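Local coordinates for ABC transporter binding protein AcbH (Actinoplanes, PDB 3OO8) that serves as the extracellular solute receptor of an ABC transporter, with an exclusive preference for beta-D-galactopyranose, at residues W217-R230 and F390-K404. The protein carries 2 engineered substitutions. Numbering follows the deposited sequence.
Sequences WTDPGVTKVFDQWR and FIDQPTPETIATVQK
R230 lies across the turn that joins helix 377-392 to helix 396-413, and its chain shows how a charged residue can pack through its methylenes. From CB the chain reaches CG, which meets P394 O at 3.2 Å and sits near the plane of the F390 ring at its edge, 3.9 Å from F390 CZ. CD then rests against the I399 methyl, with R230 CD to I399 CD1 at 3.5 Å. The chain is extended through chi2 and then bends at chi3 (50°), which brings one face of the guanidinium over P396 CG, 3.9 Å from its plane, while P394 O stands at its edge. At the tip, R230 NH1 forms a salt bridge with D227 OD1 (3.3 Å), its hydrogen bond weak.

I399 is the matching knob, fitted among T223, F226, D227 and R230. Deeper in, F226 directs its ring edge at one face of F390, centroids 5.0 Å apart and planes at 56°. P394 CB lies against the opposite face, and W229 CG approaches F390 CE2 to 3.5 Å, completing an aromatic cluster. W229 NE1 is hydrogen-bonded to Q236, beyond the contact. Toward the other end, V402 CG1 meets the far end of the F226 ring.

The segments 220-230 and 396-404 run roughly antiparallel, their axes at 140°, beside the galactose site of this class 2 solute-binding protein: the side chain of W229 is about 10 Å from that of W142, a galactose-binding residue. The chemistry implies mainly apolar and aromatic cohesion, closed at one end by a polar patch where the Q403 amide lies among W217 O, D219 O and T223 OG1; the arginine's charge is probably offset in part by D227 of its own helix.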
loop_
_atom_site.group_PDB
_atom_site.type_symbol
_atom_site.label_atom_id
_atom_site.label_comp_id
_atom_site.label_asym_id
_atom_site.label_seq_id
_atom_site.Cartn_x
_atom_site.Cartn_y
_atom_site.Cartn_z
ATOM N N TRP A 217 5.215 -16.881 13.367
ATOM C CA TRP A 217 6.360 -15.994 13.205
ATOM C C TRP A 217 7.657 -16.718 13.432
ATOM O O TRP A 217 8.685 -16.160 13.121
ATOM C CB TRP A 217 6.248 -14.761 14.096
ATOM C CG TRP A 217 5.189 -13.821 13.552
ATOM C CD1 TRP A 217 3.841 -13.902 13.764
ATOM C CD2 TRP A 217 5.400 -12.747 12.628
ATOM N NE1 TRP A 217 3.199 -12.897 13.058
ATOM C CE2 TRP A 217 4.134 -12.191 12.344
ATOM C CE3 TRP A 217 6.549 -12.184 12.031
ATOM C CZ2 TRP A 217 3.972 -11.081 11.498
ATOM C CZ3 TRP A 217 6.386 -11.062 11.175
ATOM C CH2 TRP A 217 5.102 -10.536 10.924
ATOM N N THR A 218 7.597 -17.933 13.973
ATOM C CA THR A 218 8.779 -18.766 14.191
ATOM C C THR A 218 9.114 -19.602 12.961
ATOM O O THR A 218 10.085 -20.369 12.969
ATOM C CB THR A 218 8.560 -19.708 15.382
ATOM O OG1 THR A 218 7.229 -20.253 15.301
ATOM C CG2 THR A 218 8.730 -18.949 16.680
ATOM N N ASP A 219 8.319 -19.461 11.902
ATOM C CA ASP A 219 8.535 -20.278 10.714
ATOM C C ASP A 219 9.881 -19.995 10.067
ATOM O O ASP A 219 10.331 -18.854 10.088
ATOM C CB ASP A 219 7.432 -20.030 9.700
ATOM C CG ASP A 219 7.482 -21.006 8.551
ATOM O OD1 ASP A 219 6.971 -22.132 8.724
ATOM O OD2 ASP A 219 7.991 -20.643 7.466
ATOM N N PRO A 220 10.540 -21.025 9.491
ATOM C CA PRO A 220 11.856 -20.710 8.924
ATOM C C PRO A 220 11.824 -19.676 7.796
ATOM O O PRO A 220 12.847 -19.068 7.527
ATOM C CB PRO A 220 12.333 -22.056 8.365
ATOM C CG PRO A 220 11.656 -23.078 9.231
ATOM C CD PRO A 220 10.309 -22.480 9.596
ATOM N N GLY A 221 10.686 -19.508 7.121
ATOM C CA GLY A 221 10.625 -18.488 6.061
ATOM C C GLY A 221 10.878 -17.095 6.620
ATOM O O GLY A 221 11.365 -16.209 5.899
ATOM N N VAL A 222 10.484 -16.891 7.876
ATOM C CA VAL A 222 10.696 -15.621 8.554
ATOM C C VAL A 222 12.161 -15.450 8.911
ATOM O O VAL A 222 12.718 -14.350 8.820
ATOM C CB VAL A 222 9.773 -15.462 9.779
ATOM C CG1 VAL A 222 10.096 -14.198 10.523
ATOM C CG2 VAL A 222 8.340 -15.391 9.311
ATOM N N THR A 223 12.795 -16.537 9.335
ATOM C CA THR A 223 14.226 -16.494 9.603
ATOM C C THR A 223 14.959 -16.095 8.335
ATOM O O THR A 223 15.882 -15.281 8.390
ATOM C CB THR A 223 14.769 -17.871 10.056
ATOM O OG1 THR A 223 13.897 -18.419 11.061
ATOM C CG2 THR A 223 16.179 -17.686 10.651
ATOM N N LYS A 224 14.524 -16.621 7.208
ATOM C CA LYS A 224 15.171 -16.325 5.928
ATOM C C LYS A 224 15.031 -14.871 5.536
ATOM O O LYS A 224 15.962 -14.296 4.945
ATOM C CB LYS A 224 14.638 -17.217 4.829
ATOM C CG LYS A 224 15.104 -18.664 4.887
ATOM C CD LYS A 224 14.506 -19.391 3.713
ATOM C CE LYS A 224 13.128 -18.807 3.443
ATOM N NZ LYS A 224 12.225 -19.699 2.711
ATOM N N VAL A 225 13.871 -14.282 5.829
ATOM C CA VAL A 225 13.702 -12.830 5.639
ATOM C C VAL A 225 14.725 -12.017 6.415
ATOM O O VAL A 225 15.398 -11.144 5.863
ATOM C CB VAL A 225 12.271 -12.349 5.967
ATOM C CG1 VAL A 225 12.210 -10.800 6.014
ATOM C CG2 VAL A 225 11.283 -12.908 4.968
ATOM N N PHE A 226 14.865 -12.325 7.694
ATOM C CA PHE A 226 15.779 -11.563 8.534
ATOM C C PHE A 226 17.246 -11.823 8.192
ATOM O O PHE A 226 18.103 -10.914 8.298
ATOM C CB PHE A 226 15.438 -11.758 10.023
ATOM C CG PHE A 226 14.226 -10.950 10.497
ATOM C CD1 PHE A 226 14.293 -9.567 10.643
ATOM C CD2 PHE A 226 13.033 -11.595 10.823
ATOM C CE1 PHE A 226 13.185 -8.835 11.078
ATOM C CE2 PHE A 226 11.930 -10.872 11.282
ATOM C CZ PHE A 226 11.997 -9.507 11.401
ATOM N N ASP A 227 17.544 -13.052 7.790
ATOM C CA ASP A 227 18.889 -13.415 7.317
ATOM C C ASP A 227 19.243 -12.595 6.085
ATOM O O ASP A 227 20.351 -12.064 5.997
ATOM C CB ASP A 227 19.034 -14.920 7.077
ATOM C CG ASP A 227 19.124 -15.709 8.380
ATOM O OD1 ASP A 227 19.462 -15.133 9.425
ATOM O OD2 ASP A 227 18.868 -16.931 8.353
ATOM N N GLN A 228 18.285 -12.413 5.176
ATOM C CA GLN A 228 18.549 -11.575 3.999
ATOM C C GLN A 228 18.747 -10.128 4.427
ATOM O O GLN A 228 19.586 -9.396 3.888
ATOM C CB GLN A 228 17.385 -11.660 2.991
ATOM C CG GLN A 228 17.792 -11.282 1.557
ATOM C CD GLN A 228 18.193 -12.468 0.664
ATOM O OE1 GLN A 228 17.998 -13.645 1.004
ATOM N NE2 GLN A 228 18.703 -12.150 -0.527
ATOM N N TRP A 229 17.985 -9.705 5.425
ATOM C CA TRP A 229 18.063 -8.320 5.882
ATOM C C TRP A 229 19.420 -8.059 6.546
ATOM O O TRP A 229 19.930 -6.928 6.502
ATOM C CB TRP A 229 16.922 -8.024 6.862
ATOM C CG TRP A 229 16.573 -6.571 7.032
ATOM C CD1 TRP A 229 17.410 -5.465 6.875
ATOM C CD2 TRP A 229 15.330 -6.057 7.500
ATOM N NE1 TRP A 229 16.722 -4.313 7.175
ATOM C CE2 TRP A 229 15.441 -4.643 7.558
ATOM C CE3 TRP A 229 14.107 -6.661 7.845
ATOM C CZ2 TRP A 229 14.383 -3.823 7.965
ATOM C CZ3 TRP A 229 13.042 -5.841 8.259
ATOM C CH2 TRP A 229 13.178 -4.436 8.289
ATOM N N ARG A 230 20.001 -9.100 7.162
ATOM C CA ARG A 230 21.342 -8.930 7.759
ATOM C C ARG A 230 22.306 -8.468 6.687
ATOM O O ARG A 230 23.171 -7.621 6.951
ATOM C CB ARG A 230 21.837 -10.213 8.457
ATOM C CG ARG A 230 21.142 -10.415 9.795
ATOM C CD ARG A 230 21.447 -11.748 10.467
ATOM N NE ARG A 230 22.869 -12.065 10.548
ATOM C CZ ARG A 230 23.405 -13.194 10.085
ATOM N NH1 ARG A 230 22.640 -14.128 9.520
ATOM N NH2 ARG A 230 24.705 -13.402 10.213
ATOM N N PHE A 390 15.692 -5.455 15.923
ATOM C CA PHE A 390 16.540 -6.092 14.923
ATOM C C PHE A 390 17.528 -5.093 14.292
ATOM O O PHE A 390 18.724 -5.358 14.168
ATOM C CB PHE A 390 15.700 -6.751 13.812
ATOM C CG PHE A 390 16.529 -7.234 12.658
ATOM C CD1 PHE A 390 17.248 -8.428 12.736
ATOM C CD2 PHE A 390 16.634 -6.478 11.490
ATOM C CE1 PHE A 390 18.034 -8.871 11.654
ATOM C CE2 PHE A 390 17.431 -6.908 10.428
ATOM C CZ PHE A 390 18.125 -8.096 10.496
ATOM N N ILE A 391 17.015 -3.943 13.865
ATOM C CA ILE A 391 17.831 -2.898 13.274
ATOM C C ILE A 391 18.956 -2.507 14.222
ATOM O O ILE A 391 20.075 -2.333 13.762
ATOM C CB ILE A 391 16.981 -1.683 12.885
ATOM C CG1 ILE A 391 16.092 -2.042 11.682
ATOM C CG2 ILE A 391 17.868 -0.447 12.583
ATOM C CD1 ILE A 391 14.940 -1.091 11.444
ATOM N N ASP A 392 18.659 -2.373 15.523
ATOM C CA ASP A 392 19.691 -2.032 16.527
ATOM C C ASP A 392 20.816 -3.067 16.655
ATOM O O ASP A 392 21.965 -2.720 16.964
ATOM C CB ASP A 392 19.038 -1.884 17.902
ATOM C CG ASP A 392 18.346 -0.547 18.092
ATOM O OD1 ASP A 392 18.713 0.418 17.393
ATOM O OD2 ASP A 392 17.449 -0.465 18.969
ATOM N N GLN A 393 20.482 -4.337 16.449
ATOM C CA GLN A 393 21.434 -5.439 16.590
ATOM C C GLN A 393 21.041 -6.577 15.662
ATOM O O GLN A 393 20.355 -7.520 16.088
ATOM C CB GLN A 393 21.448 -5.969 18.027
ATOM C CG GLN A 393 21.757 -4.900 19.075
ATOM C CD GLN A 393 22.207 -5.474 20.421
ATOM O OE1 GLN A 393 22.275 -6.690 20.608
ATOM N NE2 GLN A 393 22.550 -4.589 21.349
ATOM N N PRO A 394 21.465 -6.498 14.394
ATOM C CA PRO A 394 21.052 -7.496 13.383
ATOM C C PRO A 394 21.824 -8.816 13.383
ATOM O O PRO A 394 22.523 -9.160 12.417
ATOM C CB PRO A 394 21.212 -6.733 12.059
ATOM C CG PRO A 394 22.383 -5.775 12.364
ATOM C CD PRO A 394 22.115 -5.322 13.780
ATOM N N THR A 395 21.620 -9.590 14.448
ATOM C CA THR A 395 22.331 -10.842 14.639
ATOM C C THR A 395 21.397 -12.038 14.723
ATOM O O THR A 395 20.190 -11.865 14.935
ATOM C CB THR A 395 23.097 -10.784 15.955
ATOM O OG1 THR A 395 22.164 -10.569 17.024
ATOM C CG2 THR A 395 24.111 -9.642 15.918
ATOM N N PRO A 396 21.956 -13.255 14.586
ATOM C CA PRO A 396 21.135 -14.449 14.744
ATOM C C PRO A 396 20.373 -14.506 16.075
ATOM O O PRO A 396 19.210 -14.947 16.095
ATOM C CB PRO A 396 22.151 -15.571 14.633
ATOM C CG PRO A 396 23.173 -14.999 13.605
ATOM C CD PRO A 396 23.299 -13.570 14.049
ATOM N N GLU A 397 20.996 -14.057 17.161
ATOM C CA GLU A 397 20.336 -14.143 18.467
ATOM C C GLU A 397 19.165 -13.181 18.516
ATOM O O GLU A 397 18.122 -13.494 19.094
ATOM C CB GLU A 397 21.297 -13.883 19.641
ATOM C CG GLU A 397 20.644 -14.046 21.027
ATOM C CD GLU A 397 20.065 -15.455 21.235
ATOM O OE1 GLU A 397 20.665 -16.424 20.716
ATOM O OE2 GLU A 397 19.002 -15.592 21.892
ATOM N N THR A 398 19.335 -12.014 17.901
ATOM C CA THR A 398 18.270 -11.020 17.929
ATOM C C THR A 398 17.123 -11.546 17.071
ATOM O O THR A 398 15.958 -11.373 17.437
ATOM C CB THR A 398 18.724 -9.664 17.419
ATOM O OG1 THR A 398 19.776 -9.156 18.260
ATOM C CG2 THR A 398 17.561 -8.680 17.412
ATOM N N ILE A 399 17.455 -12.202 15.956
ATOM C CA ILE A 399 16.420 -12.808 15.115
ATOM C C ILE A 399 15.628 -13.843 15.891
ATOM O O ILE A 399 14.416 -13.892 15.790
ATOM C CB ILE A 399 16.978 -13.410 13.820
ATOM C CG1 ILE A 399 17.634 -12.314 12.955
ATOM C CG2 ILE A 399 15.869 -14.216 13.087
ATOM C CD1 ILE A 399 18.412 -12.843 11.705
ATOM N N ALA A 400 16.309 -14.681 16.668
ATOM C CA ALA A 400 15.577 -15.669 17.455
ATOM C C ALA A 400 14.666 -14.961 18.459
ATOM O O ALA A 400 13.539 -15.392 18.672
ATOM C CB ALA A 400 16.547 -16.600 18.162
ATOM N N THR A 401 15.142 -13.876 19.053
ATOM C CA THR A 401 14.350 -13.145 20.045
ATOM C C THR A 401 13.105 -12.552 19.388
ATOM O O THR A 401 11.978 -12.663 19.901
ATOM C CB THR A 401 15.181 -12.034 20.679
ATOM O OG1 THR A 401 16.304 -12.638 21.337
ATOM C CG2 THR A 401 14.357 -11.258 21.694
ATOM N N VAL A 402 13.321 -11.951 18.222
ATOM C CA VAL A 402 12.233 -11.306 17.473
ATOM C C VAL A 402 11.190 -12.323 17.053
ATOM O O VAL A 402 9.986 -12.089 17.183
ATOM C CB VAL A 402 12.798 -10.540 16.249
ATOM C CG1 VAL A 402 11.699 -10.230 15.231
ATOM C CG2 VAL A 402 13.525 -9.291 16.742
ATOM N N GLN A 403 11.640 -13.480 16.577
ATOM C CA GLN A 403 10.682 -14.488 16.156
ATOM C C GLN A 403 9.823 -14.992 17.308
ATOM O O GLN A 403 8.601 -15.183 17.144
ATOM C CB GLN A 403 11.340 -15.643 15.399
ATOM C CG GLN A 403 11.917 -15.217 14.036
ATOM C CD GLN A 403 12.270 -16.407 13.156
ATOM O OE1 GLN A 403 11.385 -17.089 12.581
ATOM N NE2 GLN A 403 13.556 -16.669 13.030
ATOM N N LYS A 404 10.464 -15.266 18.446
ATOM C CA LYS A 404 9.728 -15.751 19.603
ATOM C C LYS A 404 8.762 -14.680 20.107
ATOM O O LYS A 404 7.568 -14.958 20.329
ATOM C CB LYS A 404 10.667 -16.226 20.722
ATOM C CG LYS A 404 9.927 -16.372 22.052
ATOM C CD LYS A 404 10.793 -16.989 23.129
ATOM C CE LYS A 404 10.957 -18.500 22.917
ATOM N NZ LYS A 404 9.650 -19.253 23.017
#